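Local coordinates for phospholipase C-beta (PLC-beta) (Sepia officinalis, PDB 3QR0), which is a multidomain phospholipase C of the beta type, with PH, EF-hand, TIM-barrel and C2 domains and a bound calcium ion, at residues D536-T547 with K566-R577. Sequence-based numbering, arbitrary orientation.
Sequences DRHYEMSSMVET and KQITRIYPKGTR. With GOL (glycerol), chain I.
Strands 540-545 and 569-572 run parallel, their axes 18° apart, as neighbours in the TIM-barrel domain, with S542 O, R570 O, M544 O and Y572 O taking the backbone bonds in turn; two helices link them in a beta-alpha-beta crossover. S543, R570, V545 and Y572 share the face turned to the calcium site, where R570 NH2 salt-bridges the calcium-site residue E368. S543 OG lies in the plane of the R570 guanidinium, 3.0 Å from NH1. With Y572 CG held between its own N and carbonyl carbon (chi1 62°), the ring swings back under V545, whose CA sits over its centre, 3.8 Å from the Y572 centroid. Y572 OH donates to GOL O1 (2.6 Å); the glycerol also bonds S543 O and V545 N. On the other face M544 and I571 pack against A549 of helix 546-555, the first of the connecting helices. Past the strands, E546 reaches R577 side-on: NE meets OE1 (2.8 Å) and NH2 meets OE2 (3.3 Å), both on syn lone pairs, the two planes 7° apart. K574 N binds the same OE1 from its anti side (3.0 Å). At the N-terminal end of the pair, Q567 NE2 donates to E540 O (2.8 Å), and K566 CB lies over the H538 ring. Doubly gripped at OE1 and bonded at OE2 to R577 and a water, the E546 carboxylate is probably kept ionised, pinning the loop after strand 569-572 to the start of helix 546-555.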
loop_
_atom_site.group_PDB
_atom_site.type_symbol
_atom_site.label_atom_id
_atom_site.label_comp_id
_atom_site.label_asym_id
_atom_site.label_seq_id
_atom_site.Cartn_x
_atom_site.Cartn_y
_atom_site.Cartn_z
ATOM N N ASP A 536 16.559 6.254 31.561
ATOM C CA ASP A 536 17.462 6.213 30.410
ATOM C C ASP A 536 17.557 4.805 29.801
ATOM O O ASP A 536 18.600 4.424 29.274
ATOM C CB ASP A 536 18.852 6.720 30.840
ATOM C CG ASP A 536 19.681 7.270 29.681
ATOM O OD1 ASP A 536 19.131 7.543 28.595
ATOM O OD2 ASP A 536 20.902 7.436 29.873
ATOM N N ARG A 537 16.464 4.043 29.882
ATOM C CA ARG A 537 16.410 2.678 29.349
ATOM C C ARG A 537 15.724 2.683 27.987
ATOM O O ARG A 537 14.495 2.768 27.898
ATOM C CB ARG A 537 15.665 1.751 30.310
ATOM C CG ARG A 537 16.339 1.576 31.654
ATOM C CD ARG A 537 15.463 0.796 32.624
ATOM N NE ARG A 537 15.859 1.017 34.011
ATOM C CZ ARG A 537 15.161 0.617 35.075
ATOM N NH1 ARG A 537 14.012 -0.039 34.934
ATOM N NH2 ARG A 537 15.613 0.879 36.296
ATOM N N HIS A 538 16.521 2.572 26.928
ATOM C CA HIS A 538 16.022 2.700 25.556
ATOM C C HIS A 538 15.196 1.483 25.115
ATOM O O HIS A 538 14.486 1.542 24.110
ATOM C CB HIS A 538 17.186 2.888 24.581
ATOM C CG HIS A 538 17.943 4.171 24.758
ATOM N ND1 HIS A 538 18.310 4.966 23.694
ATOM C CD2 HIS A 538 18.421 4.786 25.865
ATOM C CE1 HIS A 538 18.984 6.014 24.136
ATOM N NE2 HIS A 538 19.065 5.927 25.452
ATOM N N TYR A 539 15.309 0.390 25.865
ATOM C CA TYR A 539 14.629 -0.875 25.562
ATOM C C TYR A 539 13.312 -1.009 26.335
ATOM O O TYR A 539 12.596 -2.003 26.187
ATOM C CB TYR A 539 15.549 -2.053 25.890
ATOM C CG TYR A 539 16.093 -1.994 27.294
ATOM C CD1 TYR A 539 15.355 -2.487 28.359
ATOM C CD2 TYR A 539 17.335 -1.424 27.560
ATOM C CE1 TYR A 539 15.833 -2.427 29.648
ATOM C CE2 TYR A 539 17.821 -1.354 28.854
ATOM C CZ TYR A 539 17.058 -1.866 29.893
ATOM O OH TYR A 539 17.510 -1.817 31.185
ATOM N N GLU A 540 12.997 -0.025 27.172
ATOM C CA GLU A 540 11.675 0.039 27.772
ATOM C C GLU A 540 10.770 0.835 26.848
ATOM O O GLU A 540 11.179 1.845 26.273
ATOM C CB GLU A 540 11.718 0.641 29.173
ATOM C CG GLU A 540 12.350 -0.295 30.197
ATOM C CD GLU A 540 12.138 0.147 31.630
ATOM O OE1 GLU A 540 11.726 1.305 31.862
ATOM O OE2 GLU A 540 12.404 -0.670 32.534
ATOM N N MET A 541 9.551 0.345 26.667
ATOM C CA MET A 541 8.583 1.007 25.800
ATOM C C MET A 541 7.219 0.935 26.447
ATOM O O MET A 541 7.021 0.217 27.431
ATOM C CB MET A 541 8.569 0.365 24.404
ATOM C CG MET A 541 8.171 -1.111 24.347
ATOM S SD MET A 541 6.381 -1.400 24.324
ATOM C CE MET A 541 5.941 -0.759 22.713
ATOM N N SER A 542 6.287 1.703 25.911
ATOM C CA SER A 542 4.932 1.671 26.402
ATOM C C SER A 542 3.963 1.517 25.248
ATOM O O SER A 542 4.168 2.063 24.159
ATOM C CB SER A 542 4.629 2.912 27.242
ATOM O OG SER A 542 5.191 2.768 28.546
ATOM N N SER A 543 2.932 0.719 25.490
ATOM C CA SER A 543 1.862 0.509 24.534
ATOM C C SER A 543 0.655 1.211 25.129
ATOM O O SER A 543 0.150 0.796 26.166
ATOM C CB SER A 543 1.606 -0.989 24.341
ATOM O OG SER A 543 0.670 -1.223 23.296
ATOM N N MET A 544 0.233 2.300 24.491
ATOM C CA MET A 544 -0.822 3.155 25.015
ATOM C C MET A 544 -2.102 3.034 24.202
ATOM O O MET A 544 -2.082 3.163 22.973
ATOM C CB MET A 544 -0.381 4.614 24.958
ATOM C CG MET A 544 0.924 4.922 25.643
ATOM S SD MET A 544 1.212 6.705 25.627
ATOM C CE MET A 544 2.844 6.792 26.370
ATOM N N VAL A 545 -3.224 2.836 24.885
ATOM C CA VAL A 545 -4.523 2.990 24.240
ATOM C C VAL A 545 -4.619 4.445 23.772
ATOM O O VAL A 545 -3.977 5.320 24.347
ATOM C CB VAL A 545 -5.685 2.606 25.184
ATOM C CG1 VAL A 545 -5.859 3.635 26.318
ATOM C CG2 VAL A 545 -6.979 2.430 24.391
ATOM N N GLU A 546 -5.373 4.708 22.708
ATOM C CA GLU A 546 -5.413 6.053 22.145
ATOM C C GLU A 546 -5.792 7.102 23.187
ATOM O O GLU A 546 -5.264 8.200 23.162
ATOM C CB GLU A 546 -6.339 6.138 20.921
ATOM C CG GLU A 546 -7.818 6.033 21.203
ATOM C CD GLU A 546 -8.654 6.111 19.930
ATOM O OE1 GLU A 546 -9.041 5.047 19.411
ATOM O OE2 GLU A 546 -8.921 7.232 19.443
ATOM N N THR A 547 -6.684 6.752 24.111
ATOM C CA THR A 547 -7.095 7.661 25.180
ATOM C C THR A 547 -5.903 8.116 26.035
ATOM O O THR A 547 -5.803 9.294 26.373
ATOM C CB THR A 547 -8.158 7.009 26.088
ATOM O OG1 THR A 547 -9.203 6.462 25.275
ATOM C CG2 THR A 547 -8.752 8.030 27.052
ATOM N N LYS A 566 14.331 8.334 21.522
ATOM C CA LYS A 566 15.129 7.248 22.079
ATOM C C LYS A 566 14.322 5.984 22.362
ATOM O O LYS A 566 14.854 4.881 22.248
ATOM C CB LYS A 566 15.817 7.722 23.357
ATOM C CG LYS A 566 16.838 8.813 23.116
ATOM C CD LYS A 566 17.480 9.277 24.420
ATOM C CE LYS A 566 18.745 10.077 24.159
ATOM N NZ LYS A 566 19.433 10.456 25.425
ATOM N N GLN A 567 13.052 6.145 22.730
ATOM C CA GLN A 567 12.196 5.022 23.099
ATOM C C GLN A 567 11.011 4.895 22.154
ATOM O O GLN A 567 10.701 5.809 21.396
ATOM C CB GLN A 567 11.719 5.164 24.546
ATOM C CG GLN A 567 12.856 5.018 25.554
ATOM C CD GLN A 567 12.414 5.235 26.980
ATOM O OE1 GLN A 567 12.741 6.251 27.589
ATOM N NE2 GLN A 567 11.665 4.279 27.527
ATOM N N ILE A 568 10.355 3.744 22.215
ATOM C CA ILE A 568 9.256 3.430 21.313
ATOM C C ILE A 568 7.902 3.578 22.000
ATOM O O ILE A 568 7.734 3.156 23.146
ATOM C CB ILE A 568 9.401 1.992 20.769
ATOM C CG1 ILE A 568 10.586 1.934 19.800
ATOM C CG2 ILE A 568 8.110 1.541 20.082
ATOM C CD1 ILE A 568 10.999 0.548 19.408
ATOM N N THR A 569 6.947 4.174 21.282
ATOM C CA THR A 569 5.548 4.182 21.686
ATOM C C THR A 569 4.729 3.388 20.680
ATOM O O THR A 569 4.859 3.573 19.464
ATOM C CB THR A 569 4.954 5.606 21.737
ATOM O OG1 THR A 569 5.824 6.467 22.463
ATOM C CG2 THR A 569 3.578 5.604 22.425
ATOM N N ARG A 570 3.897 2.496 21.198
ATOM C CA ARG A 570 2.862 1.854 20.402
ATOM C C ARG A 570 1.518 2.459 20.795
ATOM O O ARG A 570 1.269 2.714 21.968
ATOM C CB ARG A 570 2.865 0.343 20.639
ATOM C CG ARG A 570 1.777 -0.418 19.891
ATOM C CD ARG A 570 2.012 -1.927 19.961
ATOM N NE ARG A 570 0.970 -2.656 19.240
ATOM C CZ ARG A 570 -0.219 -2.993 19.742
ATOM N NH1 ARG A 570 -0.549 -2.694 20.994
ATOM N NH2 ARG A 570 -1.088 -3.652 18.977
ATOM N N ILE A 571 0.658 2.675 19.807
ATOM C CA ILE A 571 -0.679 3.220 20.030
ATOM C C ILE A 571 -1.678 2.203 19.506
ATOM O O ILE A 571 -1.408 1.543 18.504
ATOM C CB ILE A 571 -0.883 4.544 19.262
ATOM C CG1 ILE A 571 0.309 5.487 19.463
ATOM C CG2 ILE A 571 -2.209 5.207 19.669
ATOM C CD1 ILE A 571 0.355 6.169 20.814
ATOM N N TYR A 572 -2.818 2.050 20.177
ATOM C CA TYR A 572 -3.874 1.183 19.652
ATOM C C TYR A 572 -5.268 1.741 19.944
ATOM O O TYR A 572 -5.447 2.496 20.906
ATOM C CB TYR A 572 -3.714 -0.255 20.170
ATOM C CG TYR A 572 -3.810 -0.398 21.661
ATOM C CD1 TYR A 572 -5.026 -0.687 22.267
ATOM C CD2 TYR A 572 -2.683 -0.258 22.474
ATOM C CE1 TYR A 572 -5.131 -0.821 23.636
ATOM C CE2 TYR A 572 -2.778 -0.395 23.856
ATOM C CZ TYR A 572 -4.006 -0.676 24.430
ATOM O OH TYR A 572 -4.136 -0.819 25.796
ATOM N N PRO A 573 -6.259 1.385 19.101
ATOM C CA PRO A 573 -7.581 1.992 19.240
ATOM C C PRO A 573 -8.309 1.612 20.529
ATOM O O PRO A 573 -8.159 0.503 21.033
ATOM C CB PRO A 573 -8.350 1.485 18.006
ATOM C CG PRO A 573 -7.577 0.330 17.493
ATOM C CD PRO A 573 -6.152 0.556 17.890
ATOM N N LYS A 574 -9.081 2.557 21.055
ATOM C CA LYS A 574 -9.902 2.334 22.245
ATOM C C LYS A 574 -10.999 1.289 22.014
ATOM O O LYS A 574 -11.437 1.062 20.883
ATOM C CB LYS A 574 -10.536 3.653 22.710
ATOM C CG LYS A 574 -11.465 4.311 21.690
ATOM C CD LYS A 574 -11.924 5.700 22.139
ATOM C CE LYS A 574 -12.540 6.467 20.977
ATOM N NZ LYS A 574 -13.050 7.808 21.379
ATOM N N GLY A 575 -11.453 0.684 23.104
ATOM C CA GLY A 575 -12.443 -0.382 23.060
ATOM C C GLY A 575 -13.818 -0.011 22.519
ATOM O O GLY A 575 -14.565 -0.897 22.086
ATOM N N THR A 576 -14.162 1.276 22.540
ATOM C CA THR A 576 -15.464 1.731 22.038
ATOM C C THR A 576 -15.589 1.651 20.515
ATOM O O THR A 576 -16.704 1.701 19.986
ATOM C CB THR A 576 -15.792 3.184 22.477
ATOM O OG1 THR A 576 -14.689 4.044 22.162
ATOM C CG2 THR A 576 -16.077 3.247 23.965
ATOM N N ARG A 577 -14.465 1.535 19.807
ATOM C CA ARG A 577 -14.487 1.350 18.352
ATOM C C ARG A 577 -14.783 -0.109 18.016
ATOM O O ARG A 577 -13.981 -0.792 17.381
ATOM C CB ARG A 577 -13.153 1.772 17.731
ATOM C CG ARG A 577 -12.815 3.241 17.894
ATOM C CD ARG A 577 -11.432 3.535 17.333
ATOM N NE ARG A 577 -11.053 4.937 17.481
ATOM C CZ ARG A 577 -11.425 5.923 16.666
ATOM N NH1 ARG A 577 -12.207 5.694 15.613
ATOM N NH2 ARG A 577 -11.012 7.159 16.912
HETATM C C1 GOL I . -1.974 0.215 28.443
HETATM O O1 GOL I . -1.990 -0.412 27.181
HETATM C C2 GOL I . -3.112 1.229 28.544
HETATM O O2 GOL I . -2.884 2.335 27.695
HETATM C C3 GOL I . -3.235 1.723 29.981
HETATM O O3 GOL I . -4.580 2.057 30.224
HETATM O O HOH W 1 20.483 8.051 26.435
HETATM O O HOH W 2 13.737 4.967 30.199
HETATM O O HOH W 3 11.819 1.719 23.733
HETATM O O HOH W 4 17.209 4.230 21.024
HETATM O O HOH W 5 11.377 3.766 30.859
HETATM O O HOH W 6 -10.415 8.991 20.884
#